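Local coordinates for protein short chain dehydrogenase (Rhodopseudomonas palustris, PDB 3H7A) that probably catalyses the NAD(P)-dependent oxidation or reduction of a still unidentified substrate, as a member of the short-chain dehydrogenase/reductase family, at residues A28-T33 with A222-Y227; A49-E52 with R57-A60; N177-H182 with Y227-S232. All blocks are in the same frame, centred on the assembly; numbering follows the deposited sequence.

Interaction 1 (A28-T33 with A222-Y227)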
ATOM      1  N   ALA B  28       0.289 -26.998  21.106  1.00 27.55           N
ATOM      2  CA  ALA B  28       0.213 -28.195  21.939  1.00 31.86           C
ATOM      3  C   ALA B  28       0.347 -27.837  23.415  1.00 30.04           C
ATOM      4  O   ALA B  28      -0.314 -28.447  24.249  1.00 36.76           O
ATOM      5  CB  ALA B  28       1.258 -29.215  21.538  1.00 29.63           C
ATOM      6  N   ALA B  29       1.172 -26.833  23.720  1.00 33.86           N
ATOM      7  CA  ALA B  29       1.368 -26.341  25.096  1.00 35.10           C
ATOM      8  C   ALA B  29       0.111 -25.677  25.634  1.00 33.97           C
ATOM      9  O   ALA B  29      -0.109 -25.636  26.839  1.00 36.20           O
ATOM     10  CB  ALA B  29       2.537 -25.374  25.169  1.00 33.19           C
ATOM     11  N   GLU B  30      -0.715 -25.174  24.724  1.00 28.25           N
ATOM     12  CA  GLU B  30      -1.966 -24.537  25.075  1.00 29.16           C
ATOM     13  C   GLU B  30      -3.141 -25.500  25.024  1.00 29.93           C
ATOM     14  O   GLU B  30      -4.291 -25.079  25.109  1.00 31.50           O
ATOM     15  CB  GLU B  30      -2.233 -23.341  24.155  1.00 28.04           C
ATOM     16  CG  GLU B  30      -1.163 -22.238  24.219  1.00 34.38           C
ATOM     17  CD  GLU B  30      -1.085 -21.526  25.571  1.00 41.68           C
ATOM     18  OE1 GLU B  30      -2.073 -21.546  26.343  1.00 34.76           O
ATOM     19  OE2 GLU B  30      -0.029 -20.926  25.854  1.00 42.86           O
ATOM     20  N   GLY B  31      -2.858 -26.788  24.867  1.00 31.80           N
ATOM     21  CA  GLY B  31      -3.884 -27.809  25.046  1.00 25.50           C
ATOM     22  C   GLY B  31      -4.569 -28.334  23.803  1.00 29.90           C
ATOM     23  O   GLY B  31      -5.537 -29.077  23.908  1.00 31.05           O
ATOM     24  N   PHE B  32      -4.084 -27.970  22.620  1.00 29.37           N
ATOM     25  CA  PHE B  32      -4.672 -28.506  21.394  1.00 26.69           C
ATOM     26  C   PHE B  32      -3.965 -29.801  21.002  1.00 28.57           C
ATOM     27  O   PHE B  32      -2.801 -29.994  21.352  1.00 25.48           O
ATOM     28  CB  PHE B  32      -4.522 -27.521  20.245  1.00 26.17           C
ATOM     29  CG  PHE B  32      -5.394 -26.302  20.344  1.00 22.55           C
ATOM     30  CD1 PHE B  32      -6.700 -26.322  19.850  1.00 24.14           C
ATOM     31  CD2 PHE B  32      -4.895 -25.119  20.869  1.00 21.70           C
ATOM     32  CE1 PHE B  32      -7.505 -25.183  19.908  1.00 25.63           C
ATOM     33  CE2 PHE B  32      -5.694 -23.963  20.941  1.00 25.57           C
ATOM     34  CZ  PHE B  32      -6.997 -23.998  20.450  1.00 26.16           C
ATOM     35  N   THR B  33      -4.649 -30.687  20.271  1.00 20.88           N
ATOM     36  CA  THR B  33      -3.922 -31.752  19.593  1.00 25.35           C
ATOM     37  C   THR B  33      -3.411 -31.191  18.276  1.00 23.52           C
ATOM     38  O   THR B  33      -4.178 -30.709  17.465  1.00 27.28           O
ATOM     39  CB  THR B  33      -4.776 -33.006  19.322  1.00 24.95           C
ATOM     40  OG1 THR B  33      -5.204 -33.575  20.566  1.00 27.40           O
ATOM     41  CG2 THR B  33      -3.975 -34.052  18.546  1.00 15.04           C
ATOM     42  N   ALA B 222       3.463 -14.737  18.105  1.00 23.99           N
ATOM     43  CA  ALA B 222       2.621 -13.876  17.249  1.00 26.12           C
ATOM     44  C   ALA B 222       1.360 -14.591  16.739  1.00 28.14           C
ATOM     45  O   ALA B 222       0.268 -14.013  16.721  1.00 25.26           O
ATOM     46  CB  ALA B 222       3.439 -13.314  16.081  1.00 24.89           C
ATOM     47  N   TYR B 223       1.506 -15.854  16.341  1.00 26.33           N
ATOM     48  CA  TYR B 223       0.347 -16.638  15.949  1.00 26.85           C
ATOM     49  C   TYR B 223      -0.590 -16.869  17.124  1.00 25.02           C
ATOM     50  O   TYR B 223      -1.820 -16.830  16.960  1.00 24.76           O
ATOM     51  CB  TYR B 223       0.774 -17.960  15.339  1.00 27.43           C
ATOM     52  CG  TYR B 223       1.006 -17.874  13.861  1.00 21.51           C
ATOM     53  CD1 TYR B 223       0.061 -17.275  13.034  1.00 27.55           C
ATOM     54  CD2 TYR B 223       2.165 -18.390  13.283  1.00 26.09           C
ATOM     55  CE1 TYR B 223       0.257 -17.182  11.675  1.00 22.34           C
ATOM     56  CE2 TYR B 223       2.366 -18.321  11.910  1.00 21.43           C
ATOM     57  CZ  TYR B 223       1.390 -17.711  11.117  1.00 24.29           C
ATOM     58  OH  TYR B 223       1.533 -17.607   9.762  1.00 28.78           O
ATOM     59  N   TRP B 224      -0.010 -17.090  18.308  1.00 23.06           N
ATOM     60  CA  TRP B 224      -0.815 -17.205  19.530  1.00 24.47           C
ATOM     61  C   TRP B 224      -1.538 -15.890  19.849  1.00 29.37           C
ATOM     62  O   TRP B 224      -2.717 -15.898  20.207  1.00 26.79           O
ATOM     63  CB  TRP B 224       0.004 -17.705  20.737  1.00 26.16           C
ATOM     64  CG  TRP B 224      -0.900 -17.956  21.944  1.00 31.59           C
ATOM     65  CD1 TRP B 224      -0.929 -17.248  23.110  1.00 30.02           C
ATOM     66  CD2 TRP B 224      -1.933 -18.952  22.057  1.00 28.86           C
ATOM     67  NE1 TRP B 224      -1.905 -17.749  23.950  1.00 24.91           N
ATOM     68  CE2 TRP B 224      -2.533 -18.794  23.326  1.00 27.18           C
ATOM     69  CE3 TRP B 224      -2.397 -19.974  21.213  1.00 31.78           C
ATOM     70  CZ2 TRP B 224      -3.581 -19.609  23.766  1.00 30.63           C
ATOM     71  CZ3 TRP B 224      -3.427 -20.793  21.656  1.00 31.06           C
ATOM     72  CH2 TRP B 224      -4.021 -20.595  22.917  1.00 30.39           C
ATOM     73  N   GLN B 225      -0.842 -14.766  19.677  1.00 26.56           N
ATOM     74  CA  GLN B 225      -1.469 -13.457  19.798  1.00 31.26           C
ATOM     75  C   GLN B 225      -2.683 -13.309  18.859  1.00 30.83           C
ATOM     76  O   GLN B 225      -3.753 -12.870  19.286  1.00 32.44           O
ATOM     77  CB  GLN B 225      -0.449 -12.349  19.544  1.00 32.32           C
ATOM     78  CG  GLN B 225      -0.974 -10.958  19.878  1.00 48.04           C
ATOM     79  CD  GLN B 225      -0.346  -9.858  19.042  1.00 48.09           C
ATOM     80  OE1 GLN B 225      -1.011  -8.880  18.693  1.00 44.17           O
ATOM     81  NE2 GLN B 225       0.938 -10.008  18.724  1.00 40.44           N
ATOM     82  N   LEU B 226      -2.524 -13.689  17.592  1.00 30.24           N
ATOM     83  CA  LEU B 226      -3.640 -13.642  16.643  1.00 24.72           C
ATOM     84  C   LEU B 226      -4.762 -14.578  17.076  1.00 30.33           C
ATOM     85  O   LEU B 226      -5.949 -14.220  16.989  1.00 26.77           O
ATOM     86  CB  LEU B 226      -3.175 -13.976  15.221  1.00 28.33           C
ATOM     87  CG  LEU B 226      -2.434 -12.887  14.440  1.00 27.64           C
ATOM     88  CD1 LEU B 226      -1.790 -13.447  13.187  1.00 23.02           C
ATOM     89  CD2 LEU B 226      -3.372 -11.723  14.108  1.00 29.80           C
ATOM     90  N   TYR B 227      -4.391 -15.767  17.560  1.00 29.45           N
ATOM     91  CA  TYR B 227      -5.376 -16.712  18.065  1.00 29.14           C
ATOM     92  C   TYR B 227      -6.211 -16.068  19.170  1.00 31.68           C
ATOM     93  O   TYR B 227      -7.427 -16.191  19.170  1.00 29.85           O
ATOM     94  CB  TYR B 227      -4.749 -18.033  18.563  1.00 29.99           C
ATOM     95  CG  TYR B 227      -5.815 -18.933  19.172  1.00 20.44           C
ATOM     96  CD1 TYR B 227      -6.665 -19.670  18.365  1.00 28.32           C
ATOM     97  CD2 TYR B 227      -6.022 -18.972  20.547  1.00 31.69           C
ATOM     98  CE1 TYR B 227      -7.668 -20.446  18.904  1.00 22.77           C
ATOM     99  CE2 TYR B 227      -7.014 -19.759  21.093  1.00 19.80           C
ATOM    100  CZ  TYR B 227      -7.829 -20.486  20.268  1.00 26.66           C
ATOM    101  OH  TYR B 227      -8.826 -21.256  20.799  1.00 27.25           O
TER
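The carboxylate of E30, held at OE2 by a salt bridge to K26 one helical turn earlier, lies almost flat over the indole of W224, the two planes only 21° apart. The closest overlap belongs to the methylenes. CG of E30 stands above the six-membered ring, 3.5 Å from the centroid of that W224 ring, a CH-pi contact made squarely over the face, while CB of E30 meets the far rim at CH2 of W224, 3.5 Å away. A bend at chi2 (-66°) turns the acid group over the CZ2-CE2 side of the indole, bringing OE1 of E30 to 3.6 Å from CZ2 of W224. K26 also makes a cation-pi contact with the indole, so one lysine serves both partners. Y227 covers the opposite face of W224, its CD2 lying 3.3 Å above the indole plane. The third aromatic, F32, comes in at the edge: its CE2 is in the plane of W224, 4.0 Å from CZ3 of that ring. F32 also directs its edge at the face of Y227 in an offset edge-to-face pair, planes at 87°, with CZ of F32 3.3 Å from OH of Y227. With an alanine at W224, E30 and Y227 would probably lose the surface they share, and K26 its aromatic partner. The turn that delivers F32 is a Schellman motif closing helix 18-29, in which G31 takes positive phi and F32 N bonds back to F27 O. F27 packs edge-to-face on W224 and touches Y227 as well. The aromatic cluster thus joins the C-terminal end of helix 18-29 to helix 216-228, while F32 and Y227 also rest on E85 and V86 of strand 84-89.

Interaction 2 (A49-E52 with R57-A60)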
ATOM      1  N   ALA B  49       8.374 -36.478  20.256  1.00 41.63           N
ATOM      2  CA  ALA B  49       8.997 -36.862  21.527  1.00 44.09           C
ATOM      3  C   ALA B  49       9.045 -35.702  22.517  1.00 44.28           C
ATOM      4  O   ALA B  49       8.665 -35.865  23.667  1.00 45.51           O
ATOM      5  CB  ALA B  49      10.393 -37.416  21.290  1.00 44.60           C
ATOM      6  N   GLU B  50       9.486 -34.539  22.043  1.00 43.40           N
ATOM      7  CA  GLU B  50       9.578 -33.326  22.847  1.00 45.22           C
ATOM      8  C   GLU B  50       8.219 -32.810  23.319  1.00 40.27           C
ATOM      9  O   GLU B  50       8.077 -32.399  24.466  1.00 42.98           O
ATOM     10  CB  GLU B  50      10.292 -32.234  22.049  1.00 46.74           C
ATOM     11  CG  GLU B  50      10.690 -31.011  22.860  1.00 56.84           C
ATOM     12  CD  GLU B  50      11.481 -29.989  22.053  1.00 62.36           C
ATOM     13  OE1 GLU B  50      11.756 -30.235  20.851  1.00 69.18           O
ATOM     14  OE2 GLU B  50      11.828 -28.934  22.632  1.00 74.10           O
ATOM     15  N   ILE B  51       7.233 -32.815  22.427  1.00 35.80           N
ATOM     16  CA  ILE B  51       5.887 -32.357  22.771  1.00 33.07           C
ATOM     17  C   ILE B  51       5.211 -33.314  23.774  1.00 35.11           C
ATOM     18  O   ILE B  51       4.640 -32.867  24.773  1.00 37.39           O
ATOM     19  CB  ILE B  51       5.018 -32.121  21.498  1.00 32.35           C
ATOM     20  CG1 ILE B  51       5.465 -30.840  20.773  1.00 29.59           C
ATOM     21  CG2 ILE B  51       3.532 -32.066  21.845  1.00 32.77           C
ATOM     22  CD1 ILE B  51       4.654 -30.516  19.505  1.00 24.54           C
ATOM     23  N   GLU B  52       5.322 -34.620  23.522  1.00 38.43           N
ATOM     24  CA  GLU B  52       4.702 -35.648  24.378  1.00 44.54           C
ATOM     25  C   GLU B  52       5.329 -35.757  25.770  1.00 44.55           C
ATOM     26  O   GLU B  52       4.617 -36.009  26.741  1.00 47.31           O
ATOM     27  CB  GLU B  52       4.693 -37.019  23.691  1.00 45.35           C
ATOM     28  CG  GLU B  52       3.642 -37.169  22.588  1.00 50.45           C
ATOM     29  CD  GLU B  52       3.729 -38.502  21.844  1.00 51.33           C
ATOM     30  OE1 GLU B  52       4.753 -39.210  21.975  1.00 54.52           O
ATOM     31  OE2 GLU B  52       2.775 -38.835  21.108  1.00 51.60           O
ATOM     32  N   ARG B  57      -0.222 -33.295  23.171  1.00 32.40           N
ATOM     33  CA  ARG B  57      -0.729 -34.275  22.217  1.00 28.17           C
ATOM     34  C   ARG B  57      -0.451 -33.844  20.778  1.00 30.03           C
ATOM     35  O   ARG B  57      -0.724 -32.703  20.412  1.00 29.97           O
ATOM     36  CB  ARG B  57      -2.227 -34.495  22.426  1.00 30.32           C
ATOM     37  CG  ARG B  57      -2.586 -34.978  23.833  1.00 31.45           C
ATOM     38  CD  ARG B  57      -4.049 -34.782  24.134  1.00 30.83           C
ATOM     39  NE  ARG B  57      -4.416 -33.370  24.096  1.00 40.08           N
ATOM     40  CZ  ARG B  57      -5.604 -32.910  23.718  1.00 39.90           C
ATOM     41  NH1 ARG B  57      -5.827 -31.610  23.714  1.00 41.16           N
ATOM     42  NH2 ARG B  57      -6.572 -33.739  23.351  1.00 35.02           N
ATOM     43  N   ILE B  58       0.106 -34.756  19.980  1.00 28.70           N
ATOM     44  CA  ILE B  58       0.476 -34.476  18.589  1.00 27.98           C
ATOM     45  C   ILE B  58       0.369 -35.732  17.725  1.00 31.68           C
ATOM     46  O   ILE B  58       0.746 -36.816  18.165  1.00 34.34           O
ATOM     47  CB  ILE B  58       1.903 -33.820  18.470  1.00 29.06           C
ATOM     48  CG1 ILE B  58       2.294 -33.571  17.001  1.00 25.99           C
ATOM     49  CG2 ILE B  58       2.968 -34.648  19.204  1.00 29.46           C
ATOM     50  CD1 ILE B  58       3.678 -32.962  16.799  1.00 28.68           C
ATOM     51  N   VAL B  59      -0.186 -35.573  16.519  1.00 29.36           N
ATOM     52  CA  VAL B  59      -0.195 -36.597  15.482  1.00 26.66           C
ATOM     53  C   VAL B  59       0.686 -36.116  14.343  1.00 32.05           C
ATOM     54  O   VAL B  59       0.440 -35.059  13.772  1.00 35.15           O
ATOM     55  CB  VAL B  59      -1.619 -36.858  14.958  1.00 26.81           C
ATOM     56  CG1 VAL B  59      -1.622 -37.907  13.866  1.00 31.29           C
ATOM     57  CG2 VAL B  59      -2.534 -37.278  16.100  1.00 29.13           C
ATOM     58  N   ALA B  60       1.728 -36.886  14.036  1.00 33.97           N
ATOM     59  CA  ALA B  60       2.658 -36.574  12.946  1.00 33.51           C
ATOM     60  C   ALA B  60       2.292 -37.329  11.671  1.00 34.57           C
ATOM     61  O   ALA B  60       2.048 -38.534  11.711  1.00 42.03           O
ATOM     62  CB  ALA B  60       4.069 -36.920  13.361  1.00 30.93           C
TER
HETATM   63  O   HOH W   1       0.057 -37.485  21.106  1.00 38.61           O
HETATM   64  O   HOH W   2       2.128 -39.388  18.364  1.00 42.81           O
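I51 sends its side chain from helix 45-53 onto I58 of strand 57-62, the two branched chains crossing at about a right angle. Its CB is already in contact, 4.0 Å from CG2 of I58. Of the two branches that leave it, the methyl CG2 of I51 touches CG2 of I58 at 3.7 Å and also approaches the backbone of R57, with 4.2 Å between I51 CG2 and R57 N. The longer branch leaves with CG1 beside the backbone N (chi1 -74°) and runs on extended, which brings its tip, CD1 of I51, to 3.8 Å from CD1 of I58. The isoleucines therefore meet at both ends, root methyl to root methyl and tip to tip. A24, K25 and A28 of helix 18-29 also touch I51, while I58 reaches V48 and A36.

E52 reaches the backbone edge of the strand at I58 through two waters. Water 1 donates to OE2 of E52 at 3.0 Å and accepts from N of I58, also at 3.0 Å. Water 2 gives one hydrogen to OE2 of E52 (2.9 Å) and the other to O of I58 (2.9 Å). R57 turns away, its NH1 bonding to O of R6.

Helix 45-53 is the connection of a beta-alpha-beta unit between strands 33-38 and 57-62, part of the Rossmann fold. R57 and V59 bond through their backbones to strand 33-38, whereas I58 presents its N and O to the outer edge of the sheet within this chain. The chemistry is accordingly divided: apolar contact between I51 and I58 joins the helix to a face of the sheet, while at the strand's edge the carboxylate of E52 is linked to the backbone through water, so the polar half of the contact runs through solvent.

Interaction 3 (N177-H182 with Y227-S232); sequences NIHVAH and YQQPKS
The imidazole of H179 and the amide of Q229 lie practically coplanar, 3° apart, with OE1 of Q229 at the ring's edge, 3.2 Å from CE1 of H179. W234 stacks on the imidazole, and F138 meets it edge-to-face. This is the C-terminal part of the Rossmann fold, where strand 178-185 faces the loop leaving helix 216-228. Both ring nitrogens are occupied: NE2 of H179 is bonded to O of T235 and ND1 to NZ of K136, a pattern consistent with a proton on NE2 and a lone pair on ND1 that accepts from the lysine. OE1 of Q229 accepts from N of T235, so this one residue ties the imidazole and the amide together by its two backbone groups. With CG anti to the backbone N (chi1 -175°), the H179 ring projects from the strand into this network. K136 further binds O of Y227 and O of Q229, gathering the end of the helix and the loop beyond it around one ammonium group. On the neighbouring subunit, Q225 packs against Q229, which places the loop at a subunit interface. At the start of the strand, N177, the positive-phi residue of the Schellman motif that ends helix 153-173, bonds through ND2 to O of G133, while its OD1 stands a long 3.6 Å from NZ of K231.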
ATOM      1  N   ASN B 177     -17.602 -15.891  11.155  1.00 28.09           N
ATOM      2  CA  ASN B 177     -16.920 -16.317  12.396  1.00 28.02           C
ATOM      3  C   ASN B 177     -15.609 -17.077  12.198  1.00 29.43           C
ATOM      4  O   ASN B 177     -15.129 -17.793  13.095  1.00 30.86           O
ATOM      5  CB  ASN B 177     -17.901 -17.045  13.350  1.00 27.42           C
ATOM      6  CG  ASN B 177     -17.448 -17.030  14.801  1.00 37.26           C
ATOM      7  OD1 ASN B 177     -16.833 -16.077  15.268  1.00 45.00           O
ATOM      8  ND2 ASN B 177     -17.754 -18.100  15.517  1.00 33.45           N
ATOM      9  N   ILE B 178     -15.008 -16.895  11.031  1.00 22.58           N
ATOM     10  CA  ILE B 178     -13.662 -17.409  10.804  1.00 23.80           C
ATOM     11  C   ILE B 178     -12.637 -16.278  10.748  1.00 21.59           C
ATOM     12  O   ILE B 178     -12.685 -15.428   9.873  1.00 25.96           O
ATOM     13  CB  ILE B 178     -13.597 -18.286   9.539  1.00 24.51           C
ATOM     14  CG1 ILE B 178     -14.823 -19.217   9.509  1.00 24.08           C
ATOM     15  CG2 ILE B 178     -12.247 -18.987   9.453  1.00 17.00           C
ATOM     16  CD1 ILE B 178     -14.563 -20.624   9.239  1.00 27.17           C
ATOM     17  N   HIS B 179     -11.701 -16.285  11.688  1.00 19.03           N
ATOM     18  CA  HIS B 179     -10.614 -15.336  11.691  1.00 20.73           C
ATOM     19  C   HIS B 179      -9.537 -15.796  10.715  1.00 24.41           C
ATOM     20  O   HIS B 179      -8.653 -16.588  11.070  1.00 21.51           O
ATOM     21  CB  HIS B 179     -10.027 -15.218  13.101  1.00 21.32           C
ATOM     22  CG  HIS B 179      -8.965 -14.168  13.252  1.00 24.39           C
ATOM     23  ND1 HIS B 179      -8.369 -13.896  14.465  1.00 32.93           N
ATOM     24  CD2 HIS B 179      -8.396 -13.323  12.357  1.00 26.67           C
ATOM     25  CE1 HIS B 179      -7.472 -12.939  14.309  1.00 30.13           C
ATOM     26  NE2 HIS B 179      -7.465 -12.576  13.038  1.00 30.82           N
ATOM     27  N   VAL B 180      -9.600 -15.280   9.493  1.00 21.52           N
ATOM     28  CA  VAL B 180      -8.535 -15.514   8.520  1.00 21.49           C
ATOM     29  C   VAL B 180      -7.470 -14.457   8.777  1.00 23.46           C
ATOM     30  O   VAL B 180      -7.799 -13.283   8.947  1.00 24.36           O
ATOM     31  CB  VAL B 180      -9.049 -15.415   7.058  1.00 20.70           C
ATOM     32  CG1 VAL B 180      -7.968 -15.805   6.067  1.00 21.10           C
ATOM     33  CG2 VAL B 180     -10.262 -16.299   6.861  1.00 18.61           C
ATOM     34  N   ALA B 181      -6.203 -14.865   8.845  1.00 20.97           N
ATOM     35  CA  ALA B 181      -5.126 -13.903   9.031  1.00 16.76           C
ATOM     36  C   ALA B 181      -3.896 -14.232   8.193  1.00 13.47           C
ATOM     37  O   ALA B 181      -3.728 -15.366   7.702  1.00 12.58           O
ATOM     38  CB  ALA B 181      -4.752 -13.736  10.525  1.00 16.34           C
ATOM     39  N   HIS B 182      -3.031 -13.233   8.043  1.00 24.05           N
ATOM     40  CA  HIS B 182      -1.834 -13.342   7.227  1.00 20.89           C
ATOM     41  C   HIS B 182      -0.671 -12.732   8.008  1.00 19.28           C
ATOM     42  O   HIS B 182      -0.628 -11.525   8.218  1.00 20.77           O
ATOM     43  CB  HIS B 182      -2.067 -12.582   5.918  1.00 24.99           C
ATOM     44  CG  HIS B 182      -1.008 -12.790   4.880  1.00 31.96           C
ATOM     45  ND1 HIS B 182      -0.409 -11.743   4.207  1.00 30.91           N
ATOM     46  CD2 HIS B 182      -0.464 -13.921   4.374  1.00 32.24           C
ATOM     47  CE1 HIS B 182       0.473 -12.222   3.349  1.00 33.71           C
ATOM     48  NE2 HIS B 182       0.459 -13.540   3.429  1.00 25.85           N
ATOM     49  N   TYR B 227      -4.391 -15.767  17.560  1.00 29.45           N
ATOM     50  CA  TYR B 227      -5.376 -16.712  18.065  1.00 29.14           C
ATOM     51  C   TYR B 227      -6.211 -16.068  19.170  1.00 31.68           C
ATOM     52  O   TYR B 227      -7.427 -16.191  19.170  1.00 29.85           O
ATOM     53  CB  TYR B 227      -4.749 -18.033  18.563  1.00 29.99           C
ATOM     54  CG  TYR B 227      -5.815 -18.933  19.172  1.00 20.44           C
ATOM     55  CD1 TYR B 227      -6.665 -19.670  18.365  1.00 28.32           C
ATOM     56  CD2 TYR B 227      -6.022 -18.972  20.547  1.00 31.69           C
ATOM     57  CE1 TYR B 227      -7.668 -20.446  18.904  1.00 22.77           C
ATOM     58  CE2 TYR B 227      -7.014 -19.759  21.093  1.00 19.80           C
ATOM     59  CZ  TYR B 227      -7.829 -20.486  20.268  1.00 26.66           C
ATOM     60  OH  TYR B 227      -8.826 -21.256  20.799  1.00 27.25           O
ATOM     61  N   GLN B 228      -5.547 -15.365  20.087  1.00 28.94           N
ATOM     62  CA  GLN B 228      -6.197 -14.796  21.265  1.00 33.87           C
ATOM     63  C   GLN B 228      -7.154 -13.610  21.038  1.00 35.60           C
ATOM     64  O   GLN B 228      -7.955 -13.296  21.919  1.00 38.45           O
ATOM     65  CB  GLN B 228      -5.148 -14.422  22.308  1.00 36.35           C
ATOM     66  CG  GLN B 228      -4.417 -15.606  22.915  1.00 43.39           C
ATOM     67  CD  GLN B 228      -5.166 -16.244  24.067  1.00 57.20           C
ATOM     68  OE1 GLN B 228      -4.781 -16.081  25.230  1.00 60.32           O
ATOM     69  NE2 GLN B 228      -6.233 -16.985  23.758  1.00 51.60           N
ATOM     70  N   GLN B 229      -7.063 -12.957  19.881  1.00 32.10           N
ATOM     71  CA  GLN B 229      -7.885 -11.783  19.578  1.00 27.98           C
ATOM     72  C   GLN B 229      -9.379 -12.087  19.550  1.00 31.73           C
ATOM     73  O   GLN B 229      -9.802 -13.021  18.866  1.00 31.63           O
ATOM     74  CB  GLN B 229      -7.504 -11.190  18.226  1.00 25.47           C
ATOM     75  CG  GLN B 229      -6.126 -10.596  18.164  1.00 22.36           C
ATOM     76  CD  GLN B 229      -5.857  -9.942  16.835  1.00 32.69           C
ATOM     77  OE1 GLN B 229      -6.442 -10.313  15.825  1.00 25.84           O
ATOM     78  NE2 GLN B 229      -4.970  -8.954  16.831  1.00 27.10           N
ATOM     79  N   PRO B 230     -10.188 -11.279  20.265  1.00 34.31           N
ATOM     80  CA  PRO B 230     -11.649 -11.435  20.217  1.00 34.69           C
ATOM     81  C   PRO B 230     -12.215 -10.869  18.920  1.00 36.03           C
ATOM     82  O   PRO B 230     -11.567 -10.018  18.301  1.00 36.43           O
ATOM     83  CB  PRO B 230     -12.130 -10.613  21.416  1.00 37.50           C
ATOM     84  CG  PRO B 230     -11.079  -9.572  21.621  1.00 32.06           C
ATOM     85  CD  PRO B 230      -9.774 -10.166  21.145  1.00 39.10           C
ATOM     86  N   LYS B 231     -13.416 -11.305  18.529  1.00 32.60           N
ATOM     87  CA  LYS B 231     -13.995 -10.919  17.230  1.00 37.67           C
ATOM     88  C   LYS B 231     -14.434  -9.462  17.115  1.00 37.98           C
ATOM     89  O   LYS B 231     -14.801  -8.999  16.036  1.00 39.75           O
ATOM     90  CB  LYS B 231     -15.112 -11.875  16.784  1.00 32.58           C
ATOM     91  CG  LYS B 231     -16.343 -11.943  17.678  1.00 50.35           C
ATOM     92  CD  LYS B 231     -17.389 -12.950  17.146  1.00 50.43           C
ATOM     93  CE  LYS B 231     -17.890 -12.597  15.728  1.00 57.39           C
ATOM     94  NZ  LYS B 231     -19.143 -13.324  15.356  1.00 60.02           N
ATOM     95  N   SER B 232     -14.374  -8.735  18.224  1.00 39.24           N
ATOM     96  CA  SER B 232     -14.631  -7.301  18.210  1.00 40.40           C
ATOM     97  C   SER B 232     -13.385  -6.554  17.752  1.00 37.84           C
ATOM     98  O   SER B 232     -13.444  -5.361  17.474  1.00 42.68           O
ATOM     99  CB  SER B 232     -15.078  -6.810  19.591  1.00 40.06           C
ATOM    100  OG  SER B 232     -14.224  -7.303  20.613  1.00 45.42           O
TER

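Overall arrangement
The three contacts are spread across one parallel Rossmann sheet. Interaction 2 belongs to strand 57-62, at one edge of the sheet within this chain, interaction 3 to strand 178-185, next to the other edge strand, 237-240, and interaction 1 lies between them, with centres about 15 Å and 13 Å away respectively. The centres of interactions 2 and 3 are about 26 Å apart, their nearest atoms about 11 Å. Along the chain, interaction 2 is nested inside the loop closed by interaction 1, whereas interactions 1 and 3 cross and share Y227 on helix 216-228. A28 packs on I51, and L226 on H179 and A181, linking the early beta-alpha-beta units to the C-terminal part of the fold.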